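Local coordinates for autophagy protein 5 (Saccharomyces cerevisiae, PDB 2DYO) that takes part in forming autophagic vesicles and in cytoplasm-to-vacuole transport, and is required for selective degradation of the nucleus and of mitochondria, at residues 55-58 with 59-62; 145-148 with 149-153; 229-232 with 233-236. All blocks are in the same frame, centred on the assembly; numbering follows the deposited sequence.

Interaction 1: 55-58 with 59-62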
ATOM      1  N   ILE A  55      13.088  -9.396   9.438  1.00 30.08           N
ATOM      2  CA  ILE A  55      14.400  -8.817   9.184  1.00 31.55           C
ATOM      3  C   ILE A  55      15.311  -8.942  10.405  1.00 33.86           C
ATOM      4  O   ILE A  55      16.425  -9.471  10.317  1.00 33.16           O
ATOM      5  CB  ILE A  55      14.279  -7.325   8.803  1.00 30.34           C
ATOM      6  CG1 ILE A  55      13.555  -7.194   7.459  1.00 29.34           C
ATOM      7  CG2 ILE A  55      15.662  -6.684   8.735  1.00 31.03           C
ATOM      8  CD1 ILE A  55      13.379  -5.763   6.990  1.00 29.22           C
ATOM      9  N   TRP A  56      14.838  -8.454  11.545  1.00 33.21           N
ATOM     10  CA  TRP A  56      15.620  -8.515  12.767  1.00 36.27           C
ATOM     11  C   TRP A  56      16.051  -9.941  13.100  1.00 37.87           C
ATOM     12  O   TRP A  56      17.222 -10.187  13.395  1.00 38.16           O
ATOM     13  CB  TRP A  56      14.821  -7.919  13.928  1.00 37.46           C
ATOM     14  CG  TRP A  56      14.679  -6.420  13.851  1.00 38.48           C
ATOM     15  CD1 TRP A  56      13.527  -5.697  13.985  1.00 38.63           C
ATOM     16  CD2 TRP A  56      15.728  -5.468  13.641  1.00 39.39           C
ATOM     17  NE1 TRP A  56      13.795  -4.353  13.871  1.00 38.84           N
ATOM     18  CE2 TRP A  56      15.138  -4.185  13.661  1.00 39.92           C
ATOM     19  CE3 TRP A  56      17.110  -5.575  13.442  1.00 41.42           C
ATOM     20  CZ2 TRP A  56      15.883  -3.015  13.486  1.00 40.36           C
ATOM     21  CZ3 TRP A  56      17.853  -4.409  13.268  1.00 41.66           C
ATOM     22  CH2 TRP A  56      17.234  -3.146  13.293  1.00 42.00           C
ATOM     23  N   ASN A  57      15.115 -10.882  13.041  1.00 38.99           N
ATOM     24  CA  ASN A  57      15.426 -12.274  13.349  1.00 42.45           C
ATOM     25  C   ASN A  57      16.552 -12.850  12.496  1.00 43.04           C
ATOM     26  O   ASN A  57      17.251 -13.762  12.926  1.00 43.66           O
ATOM     27  CB  ASN A  57      14.191 -13.159  13.185  1.00 44.14           C
ATOM     28  CG  ASN A  57      14.499 -14.631  13.422  1.00 48.14           C
ATOM     29  OD1 ASN A  57      14.850 -15.032  14.534  1.00 49.61           O
ATOM     30  ND2 ASN A  57      14.379 -15.438  12.375  1.00 45.95           N
ATOM     31  N   LYS A  58      16.734 -12.320  11.290  1.00 42.63           N
ATOM     32  CA  LYS A  58      17.773 -12.834  10.409  1.00 43.05           C
ATOM     33  C   LYS A  58      19.143 -12.200  10.607  1.00 42.62           C
ATOM     34  O   LYS A  58      20.163 -12.856  10.399  1.00 43.13           O
ATOM     35  CB  LYS A  58      17.357 -12.679   8.941  1.00 43.60           C
ATOM     36  CG  LYS A  58      18.388 -13.242   7.970  1.00 44.76           C
ATOM     37  CD  LYS A  58      17.934 -13.160   6.522  1.00 46.18           C
ATOM     38  CE  LYS A  58      18.921 -13.886   5.620  1.00 46.41           C
ATOM     39  NZ  LYS A  58      18.487 -13.932   4.200  1.00 45.65           N
ATOM     40  N   ILE A  59      19.174 -10.936  11.011  1.00 41.73           N
ATOM     41  CA  ILE A  59      20.442 -10.239  11.197  1.00 42.11           C
ATOM     42  C   ILE A  59      20.853 -10.039  12.656  1.00 43.41           C
ATOM     43  O   ILE A  59      21.929  -9.509  12.933  1.00 42.19           O
ATOM     44  CB  ILE A  59      20.408  -8.852  10.514  1.00 41.15           C
ATOM     45  CG1 ILE A  59      19.364  -7.959  11.191  1.00 40.36           C
ATOM     46  CG2 ILE A  59      20.077  -9.008   9.040  1.00 40.79           C
ATOM     47  CD1 ILE A  59      19.326  -6.541  10.653  1.00 39.16           C
ATOM     48  N   LYS A  60      20.002 -10.466  13.582  1.00 45.08           N
ATOM     49  CA  LYS A  60      20.270 -10.304  15.007  1.00 47.94           C
ATOM     50  C   LYS A  60      21.685 -10.695  15.432  1.00 49.03           C
ATOM     51  O   LYS A  60      22.387  -9.909  16.063  1.00 49.31           O
ATOM     52  CB  LYS A  60      19.250 -11.107  15.820  1.00 47.90           C
ATOM     53  CG  LYS A  60      19.164 -12.566  15.422  1.00 51.43           C
ATOM     54  CD  LYS A  60      18.090 -13.303  16.209  1.00 52.60           C
ATOM     55  CE  LYS A  60      17.997 -14.754  15.760  1.00 54.23           C
ATOM     56  NZ  LYS A  60      16.998 -15.533  16.543  1.00 55.82           N
ATOM     57  N   SER A  61      22.100 -11.903  15.075  1.00 50.55           N
ATOM     58  CA  SER A  61      23.420 -12.403  15.445  1.00 52.28           C
ATOM     59  C   SER A  61      24.611 -11.693  14.803  1.00 53.42           C
ATOM     60  O   SER A  61      25.752 -11.927  15.202  1.00 54.11           O
ATOM     61  CB  SER A  61      23.505 -13.900  15.137  1.00 51.90           C
ATOM     62  OG  SER A  61      22.530 -14.623  15.869  1.00 52.32           O
ATOM     63  N   PHE A  62      24.365 -10.827  13.825  1.00 54.10           N
ATOM     64  CA  PHE A  62      25.468 -10.135  13.160  1.00 55.14           C
ATOM     65  C   PHE A  62      25.391  -8.617  13.223  1.00 55.19           C
ATOM     66  O   PHE A  62      26.138  -7.929  12.528  1.00 54.88           O
ATOM     67  CB  PHE A  62      25.557 -10.569  11.694  1.00 56.18           C
ATOM     68  CG  PHE A  62      25.642 -12.057  11.503  1.00 57.54           C
ATOM     69  CD1 PHE A  62      24.511 -12.855  11.643  1.00 58.06           C
ATOM     70  CD2 PHE A  62      26.857 -12.664  11.202  1.00 57.47           C
ATOM     71  CE1 PHE A  62      24.587 -14.237  11.480  1.00 58.13           C
ATOM     72  CE2 PHE A  62      26.944 -14.045  11.037  1.00 57.88           C
ATOM     73  CZ  PHE A  62      25.806 -14.833  11.179  1.00 58.16           C
TER
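At the C-terminal turn of helix 52-59, in the ubiquitin-like UblA domain, Ile-59 packs back on Ile-55 and Trp-56. CD1 of Ile-59 lies 3.7 Å from CZ3 of Trp-56 and 4.1 Å from CG2 of Ile-55. The CG1 branch of Ile-59 stands between its backbone N and carbonyl carbon (chi1 64°), which turns CD1 back along the helix to the indole; a branched aliphatic chain thus meets both apolar neighbours. Backbone bonds finish the turn: Ile-55 O accepts from Lys-58 N and, at 3.2 Å, from Ile-59 N, while the bond from Lys-60 N to Trp-56 O is weak. On the outer side Lys-60 lies alongside Asn-57, its extended chain carrying NZ to 3.0 Å from Asn-57 OD1, tilted 30° from the carbonyl plane. Both residues are exposed, and their polar ends suit that place. Beyond the helix, Phe-62 N bonds to Ile-59 O in a further tight turn. The extended chain of Lys-58 carries NZ to hydrogen bonds with Val-37 O and Glu-34 O. Ile-55 and Ile-59 both touch Ile-22 of strand 15-22, so this end of the helix lies against the sheet.

Interaction 2: 145-148 with 149-153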
ATOM      1  N   LYS A 145      -1.465   1.079  15.188  1.00 22.07           N
ATOM      2  CA  LYS A 145      -1.953   2.371  15.664  1.00 23.57           C
ATOM      3  C   LYS A 145      -2.200   3.328  14.504  1.00 23.39           C
ATOM      4  O   LYS A 145      -3.243   3.980  14.437  1.00 23.02           O
ATOM      5  CB  LYS A 145      -0.959   3.009  16.644  1.00 23.82           C
ATOM      6  CG  LYS A 145      -0.955   2.381  18.036  1.00 28.26           C
ATOM      7  CD  LYS A 145      -2.273   2.623  18.759  1.00 29.97           C
ATOM      8  CE  LYS A 145      -2.251   2.044  20.169  1.00 32.22           C
ATOM      9  NZ  LYS A 145      -3.562   2.248  20.850  1.00 31.13           N
ATOM     10  N   PHE A 146      -1.237   3.417  13.594  1.00 22.57           N
ATOM     11  CA  PHE A 146      -1.357   4.300  12.442  1.00 21.69           C
ATOM     12  C   PHE A 146      -2.506   3.862  11.535  1.00 19.89           C
ATOM     13  O   PHE A 146      -3.304   4.678  11.077  1.00 20.94           O
ATOM     14  CB  PHE A 146      -0.065   4.294  11.624  1.00 20.89           C
ATOM     15  CG  PHE A 146      -0.102   5.209  10.433  1.00 19.90           C
ATOM     16  CD1 PHE A 146       0.218   6.557  10.564  1.00 21.77           C
ATOM     17  CD2 PHE A 146      -0.523   4.739   9.190  1.00 20.59           C
ATOM     18  CE1 PHE A 146       0.119   7.423   9.480  1.00 21.63           C
ATOM     19  CE2 PHE A 146      -0.624   5.602   8.101  1.00 19.26           C
ATOM     20  CZ  PHE A 146      -0.306   6.939   8.246  1.00 20.89           C
ATOM     21  N   TRP A 147      -2.560   2.563  11.269  1.00 21.12           N
ATOM     22  CA  TRP A 147      -3.577   1.985  10.398  1.00 19.51           C
ATOM     23  C   TRP A 147      -4.993   2.174  10.945  1.00 22.39           C
ATOM     24  O   TRP A 147      -5.917   2.524  10.204  1.00 20.53           O
ATOM     25  CB  TRP A 147      -3.292   0.500  10.216  1.00 19.08           C
ATOM     26  CG  TRP A 147      -4.310  -0.223   9.401  1.00 21.29           C
ATOM     27  CD1 TRP A 147      -4.427  -0.226   8.039  1.00 23.12           C
ATOM     28  CD2 TRP A 147      -5.326  -1.100   9.895  1.00 22.02           C
ATOM     29  NE1 TRP A 147      -5.454  -1.060   7.655  1.00 25.07           N
ATOM     30  CE2 TRP A 147      -6.025  -1.604   8.777  1.00 22.66           C
ATOM     31  CE3 TRP A 147      -5.720  -1.503  11.180  1.00 23.72           C
ATOM     32  CZ2 TRP A 147      -7.085  -2.504   8.903  1.00 25.81           C
ATOM     33  CZ3 TRP A 147      -6.774  -2.398  11.306  1.00 24.82           C
ATOM     34  CH2 TRP A 147      -7.447  -2.886  10.173  1.00 25.81           C
ATOM     35  N   PHE A 148      -5.172   1.941  12.241  1.00 22.19           N
ATOM     36  CA  PHE A 148      -6.500   2.104  12.824  1.00 25.44           C
ATOM     37  C   PHE A 148      -6.908   3.577  12.775  1.00 26.45           C
ATOM     38  O   PHE A 148      -8.087   3.897  12.601  1.00 24.93           O
ATOM     39  CB  PHE A 148      -6.531   1.574  14.262  1.00 27.25           C
ATOM     40  CG  PHE A 148      -7.898   1.592  14.875  1.00 30.07           C
ATOM     41  CD1 PHE A 148      -8.355   2.713  15.556  1.00 31.97           C
ATOM     42  CD2 PHE A 148      -8.752   0.509  14.715  1.00 30.86           C
ATOM     43  CE1 PHE A 148      -9.648   2.755  16.073  1.00 34.24           C
ATOM     44  CE2 PHE A 148     -10.048   0.539  15.229  1.00 34.18           C
ATOM     45  CZ  PHE A 148     -10.496   1.665  15.903  1.00 32.31           C
ATOM     46  N   HIS A 149      -5.929   4.471  12.903  1.00 25.81           N
ATOM     47  CA  HIS A 149      -6.199   5.903  12.844  1.00 27.30           C
ATOM     48  C   HIS A 149      -6.614   6.279  11.416  1.00 28.01           C
ATOM     49  O   HIS A 149      -7.364   7.238  11.202  1.00 28.87           O
ATOM     50  CB  HIS A 149      -4.960   6.701  13.265  1.00 30.05           C
ATOM     51  CG  HIS A 149      -5.221   8.164  13.439  1.00 31.89           C
ATOM     52  ND1 HIS A 149      -6.007   8.662  14.455  1.00 34.04           N
ATOM     53  CD2 HIS A 149      -4.837   9.233  12.701  1.00 34.07           C
ATOM     54  CE1 HIS A 149      -6.098   9.975  14.336  1.00 35.37           C
ATOM     55  NE2 HIS A 149      -5.398  10.346  13.278  1.00 36.98           N
ATOM     56  N   GLN A 150      -6.119   5.520  10.441  1.00 26.42           N
ATOM     57  CA  GLN A 150      -6.477   5.742   9.042  1.00 26.18           C
ATOM     58  C   GLN A 150      -7.964   5.413   8.897  1.00 24.31           C
ATOM     59  O   GLN A 150      -8.729   6.175   8.307  1.00 23.32           O
ATOM     60  CB  GLN A 150      -5.678   4.818   8.112  1.00 28.03           C
ATOM     61  CG  GLN A 150      -4.233   5.222   7.831  1.00 30.01           C
ATOM     62  CD  GLN A 150      -4.122   6.558   7.120  1.00 30.61           C
ATOM     63  OE1 GLN A 150      -4.219   7.618   7.742  1.00 30.23           O
ATOM     64  NE2 GLN A 150      -3.931   6.514   5.805  1.00 29.57           N
ATOM     65  N   TRP A 151      -8.369   4.272   9.447  1.00 21.86           N
ATOM     66  CA  TRP A 151      -9.762   3.860   9.351  1.00 23.17           C
ATOM     67  C   TRP A 151     -10.716   4.751  10.119  1.00 23.92           C
ATOM     68  O   TRP A 151     -11.876   4.884   9.753  1.00 22.19           O
ATOM     69  CB  TRP A 151      -9.934   2.403   9.781  1.00 19.67           C
ATOM     70  CG  TRP A 151      -9.715   1.444   8.652  1.00 19.96           C
ATOM     71  CD1 TRP A 151      -8.578   0.737   8.378  1.00 19.95           C
ATOM     72  CD2 TRP A 151     -10.643   1.135   7.606  1.00 21.80           C
ATOM     73  NE1 TRP A 151      -8.742   0.006   7.223  1.00 20.95           N
ATOM     74  CE2 TRP A 151     -10.000   0.235   6.729  1.00 21.48           C
ATOM     75  CE3 TRP A 151     -11.961   1.534   7.324  1.00 21.98           C
ATOM     76  CZ2 TRP A 151     -10.629  -0.276   5.584  1.00 20.41           C
ATOM     77  CZ3 TRP A 151     -12.586   1.024   6.185  1.00 21.36           C
ATOM     78  CH2 TRP A 151     -11.917   0.130   5.332  1.00 20.92           C
ATOM     79  N   LYS A 152     -10.227   5.365  11.195  1.00 24.27           N
ATOM     80  CA  LYS A 152     -11.072   6.265  11.972  1.00 24.82           C
ATOM     81  C   LYS A 152     -11.409   7.489  11.112  1.00 25.19           C
ATOM     82  O   LYS A 152     -12.543   7.969  11.101  1.00 24.13           O
ATOM     83  CB  LYS A 152     -10.358   6.682  13.257  1.00 28.22           C
ATOM     84  CG  LYS A 152     -11.243   7.409  14.246  1.00 34.33           C
ATOM     85  CD  LYS A 152     -10.463   7.803  15.513  1.00 38.64           C
ATOM     86  CE  LYS A 152     -11.334   8.627  16.461  1.00 40.67           C
ATOM     87  NZ  LYS A 152     -10.564   9.050  17.666  1.00 44.05           N
ATOM     88  N   GLN A 153     -10.419   7.993  10.381  1.00 24.33           N
ATOM     89  CA  GLN A 153     -10.645   9.142   9.506  1.00 26.18           C
ATOM     90  C   GLN A 153     -11.608   8.727   8.388  1.00 25.91           C
ATOM     91  O   GLN A 153     -12.532   9.457   8.032  1.00 26.33           O
ATOM     92  CB  GLN A 153      -9.335   9.608   8.864  1.00 28.42           C
ATOM     93  CG  GLN A 153      -8.278  10.107   9.820  1.00 33.73           C
ATOM     94  CD  GLN A 153      -6.945  10.342   9.123  1.00 37.60           C
ATOM     95  OE1 GLN A 153      -6.826  11.209   8.249  1.00 40.13           O
ATOM     96  NE2 GLN A 153      -5.934   9.559   9.501  1.00 37.15           N
TER
HETATM   97  O   HOH W   1      -3.239   7.524  10.361  1.00 36.91           O
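Trp-147 and Trp-151, one turn apart on helix 142-159 of the alpha-helical bundle region, form an offset edge-to-face pair. Their side chains run side by side, and the edge of the Trp-151 indole meets the face of Trp-147, with the planes at 70°. The six-membered ring of Trp-147 and the five-membered ring of Trp-151 have centroids 4.8 Å apart. Contact is made by CD1 of Trp-151, 3.5 Å from CE2 of Trp-147, and by the neighbouring NE1. With CG of Trp-147 anti to the backbone N (chi1 177°), that indole lies beside Trp-151. Both NE1 atoms are hydrogen-bonded to Phe-276 O, so one carbonyl satisfies two buried indoles, and Phe-176 also meets both rings. Large flat side chains with a single N-H suit such an apolar interface.

Round the helix, Phe-146 and Gln-150 meet at a slant, the ring and amide planes 26° apart. CG of Gln-150 lies 3.6 Å from CE2 of Phe-146. Water 1 sits over the centre of the Phe-146 ring and donates to Phe-146 O at 2.9 Å and to Gln-150 OE1 at 2.8 Å, tying the pair together. Lys-152, the residue joined to ATG12 by an isopeptide bond in the conjugate, carries no such link here; its chain is fully extended. Farther along, His-149 O accepts from Gln-153 N and from Gln-153 NE2, the latter at 3.2 Å, and the two donors come from opposite faces of the carbonyl plane.

Interaction 3: 229-232 with 233-236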
ATOM      1  N   ASN A 229     -23.362  11.433  -8.269  1.00 21.21           N
ATOM      2  CA  ASN A 229     -22.707  10.198  -8.683  1.00 22.69           C
ATOM      3  C   ASN A 229     -21.634  10.569  -9.707  1.00 21.35           C
ATOM      4  O   ASN A 229     -21.714  10.188 -10.872  1.00 21.33           O
ATOM      5  CB  ASN A 229     -23.755   9.281  -9.322  1.00 24.45           C
ATOM      6  CG  ASN A 229     -23.293   7.843  -9.436  1.00 28.42           C
ATOM      7  OD1 ASN A 229     -23.919   7.035 -10.125  1.00 32.35           O
ATOM      8  ND2 ASN A 229     -22.210   7.509  -8.751  1.00 24.69           N
ATOM      9  N   PRO A 230     -20.604  11.312  -9.276  1.00 20.48           N
ATOM     10  CA  PRO A 230     -19.535  11.729 -10.185  1.00 21.05           C
ATOM     11  C   PRO A 230     -18.626  10.646 -10.755  1.00 21.55           C
ATOM     12  O   PRO A 230     -18.397   9.602 -10.142  1.00 21.23           O
ATOM     13  CB  PRO A 230     -18.752  12.743  -9.348  1.00 21.71           C
ATOM     14  CG  PRO A 230     -18.870  12.194  -7.976  1.00 23.58           C
ATOM     15  CD  PRO A 230     -20.339  11.778  -7.904  1.00 21.86           C
ATOM     16  N   THR A 231     -18.116  10.927 -11.948  1.00 18.88           N
ATOM     17  CA  THR A 231     -17.180  10.054 -12.635  1.00 20.26           C
ATOM     18  C   THR A 231     -15.817  10.696 -12.368  1.00 19.02           C
ATOM     19  O   THR A 231     -15.747  11.792 -11.809  1.00 18.89           O
ATOM     20  CB  THR A 231     -17.410  10.069 -14.150  1.00 20.57           C
ATOM     21  OG1 THR A 231     -17.193  11.399 -14.634  1.00 20.60           O
ATOM     22  CG2 THR A 231     -18.835   9.640 -14.490  1.00 21.72           C
ATOM     23  N   LEU A 232     -14.736  10.026 -12.750  1.00 20.06           N
ATOM     24  CA  LEU A 232     -13.413  10.613 -12.547  1.00 20.98           C
ATOM     25  C   LEU A 232     -13.312  11.928 -13.319  1.00 20.75           C
ATOM     26  O   LEU A 232     -12.715  12.894 -12.844  1.00 18.68           O
ATOM     27  CB  LEU A 232     -12.316   9.659 -13.016  1.00 22.99           C
ATOM     28  CG  LEU A 232     -12.056   8.441 -12.124  1.00 26.61           C
ATOM     29  CD1 LEU A 232     -10.896   7.623 -12.691  1.00 26.27           C
ATOM     30  CD2 LEU A 232     -11.731   8.907 -10.702  1.00 26.99           C
ATOM     31  N   LYS A 233     -13.896  11.962 -14.513  1.00 22.26           N
ATOM     32  CA  LYS A 233     -13.870  13.176 -15.329  1.00 23.62           C
ATOM     33  C   LYS A 233     -14.561  14.315 -14.588  1.00 21.89           C
ATOM     34  O   LYS A 233     -14.120  15.461 -14.643  1.00 25.56           O
ATOM     35  CB  LYS A 233     -14.577  12.944 -16.665  1.00 23.66           C
ATOM     36  CG  LYS A 233     -14.578  14.160 -17.587  1.00 29.31           C
ATOM     37  CD  LYS A 233     -13.207  14.369 -18.220  1.00 31.37           C
ATOM     38  CE  LYS A 233     -13.234  15.484 -19.267  1.00 34.17           C
ATOM     39  NZ  LYS A 233     -11.975  15.491 -20.080  1.00 31.85           N
ATOM     40  N   ASP A 234     -15.649  13.992 -13.899  1.00 21.60           N
ATOM     41  CA  ASP A 234     -16.404  14.979 -13.137  1.00 22.50           C
ATOM     42  C   ASP A 234     -15.560  15.666 -12.065  1.00 24.53           C
ATOM     43  O   ASP A 234     -15.838  16.804 -11.682  1.00 23.91           O
ATOM     44  CB  ASP A 234     -17.612  14.321 -12.467  1.00 22.50           C
ATOM     45  CG  ASP A 234     -18.773  14.122 -13.415  1.00 26.23           C
ATOM     46  OD1 ASP A 234     -19.699  13.363 -13.058  1.00 26.56           O
ATOM     47  OD2 ASP A 234     -18.768  14.733 -14.506  1.00 26.10           O
ATOM     48  N   ILE A 235     -14.540  14.978 -11.558  1.00 22.28           N
ATOM     49  CA  ILE A 235     -13.704  15.591 -10.538  1.00 22.81           C
ATOM     50  C   ILE A 235     -12.341  15.952 -11.103  1.00 22.30           C
ATOM     51  O   ILE A 235     -11.346  15.999 -10.377  1.00 21.88           O
ATOM     52  CB  ILE A 235     -13.522  14.668  -9.308  1.00 21.82           C
ATOM     53  CG1 ILE A 235     -12.757  13.402  -9.692  1.00 22.97           C
ATOM     54  CG2 ILE A 235     -14.877  14.318  -8.719  1.00 23.15           C
ATOM     55  CD1 ILE A 235     -12.232  12.624  -8.477  1.00 22.85           C
ATOM     56  N   GLU A 236     -12.309  16.211 -12.409  1.00 23.86           N
ATOM     57  CA  GLU A 236     -11.086  16.579 -13.111  1.00 25.77           C
ATOM     58  C   GLU A 236     -10.468  17.823 -12.481  1.00 26.70           C
ATOM     59  O   GLU A 236      -9.274  18.078 -12.638  1.00 27.37           O
ATOM     60  CB  GLU A 236     -11.389  16.858 -14.590  1.00 29.55           C
ATOM     61  CG  GLU A 236     -12.351  18.030 -14.801  1.00 32.28           C
ATOM     62  CD  GLU A 236     -12.708  18.275 -16.264  1.00 35.09           C
ATOM     63  OE1 GLU A 236     -13.602  19.113 -16.524  1.00 33.61           O
ATOM     64  OE2 GLU A 236     -12.100  17.641 -17.153  1.00 30.96           O
TER
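Asp-234 OD1 accepts a hydrogen bond from Thr-231 N at 3.1 Å, and in turn Thr-231 OG1 accepts from Asp-234 N, also at 3.1 Å. The reciprocal pair has the bonding pattern of a capping box, here around a single turn of the loop just before helix 236-239 of the UblB domain, whose N-cap is Ile-235. The first bond is nearly straight, with an N-H...O angle of 158°, although the N-H meets the carboxylate from above its plane. Thr-231 holds OG1 between its backbone N and carbonyl carbon (chi1 62°), which aims the oxygen at the following turn. A valine here has no OG1, so the bond from Asp-234 N would probably be lost, leaving OD1 alone to tie Asp-234 back. Pro-230, with no N-H to satisfy, lays its CB 3.7 Å from CB of Asp-234 and 4.2 Å from CG2 of Ile-235. Ile-235 gives its N-H to Leu-232 O at 3.1 Å. Lys-233 NZ and Glu-236 OE2 form a long salt bridge at 3.6 Å. A short polar side chain and a carboxylate, each bonding the other's backbone N-H, tie the two ends of the turn together, while the buried isoleucine and leucine touch Leu-266 of helix 266-273.

Along the chain from the N terminus the three contacts come in series, none nesting in or crossing another, and each joins residues only three to five apart, so none closes a long loop. Interaction 1 ends a helix of the UblA range, interaction 2 lies within the long helix of the alpha-helical bundle region, and interaction 3 leads into a short helix of the UblB range. None touches another: the nearest atoms of interactions 1 and 2 are about 16 Å apart, and those of interactions 2 and 3 about 17 Å. Interactions 1 and 3 lie on opposite sides of the chain's centre. The tryptophans of 145-153 reach Phe-276, just after helix 266-273, the same helix on which 229-236 packs.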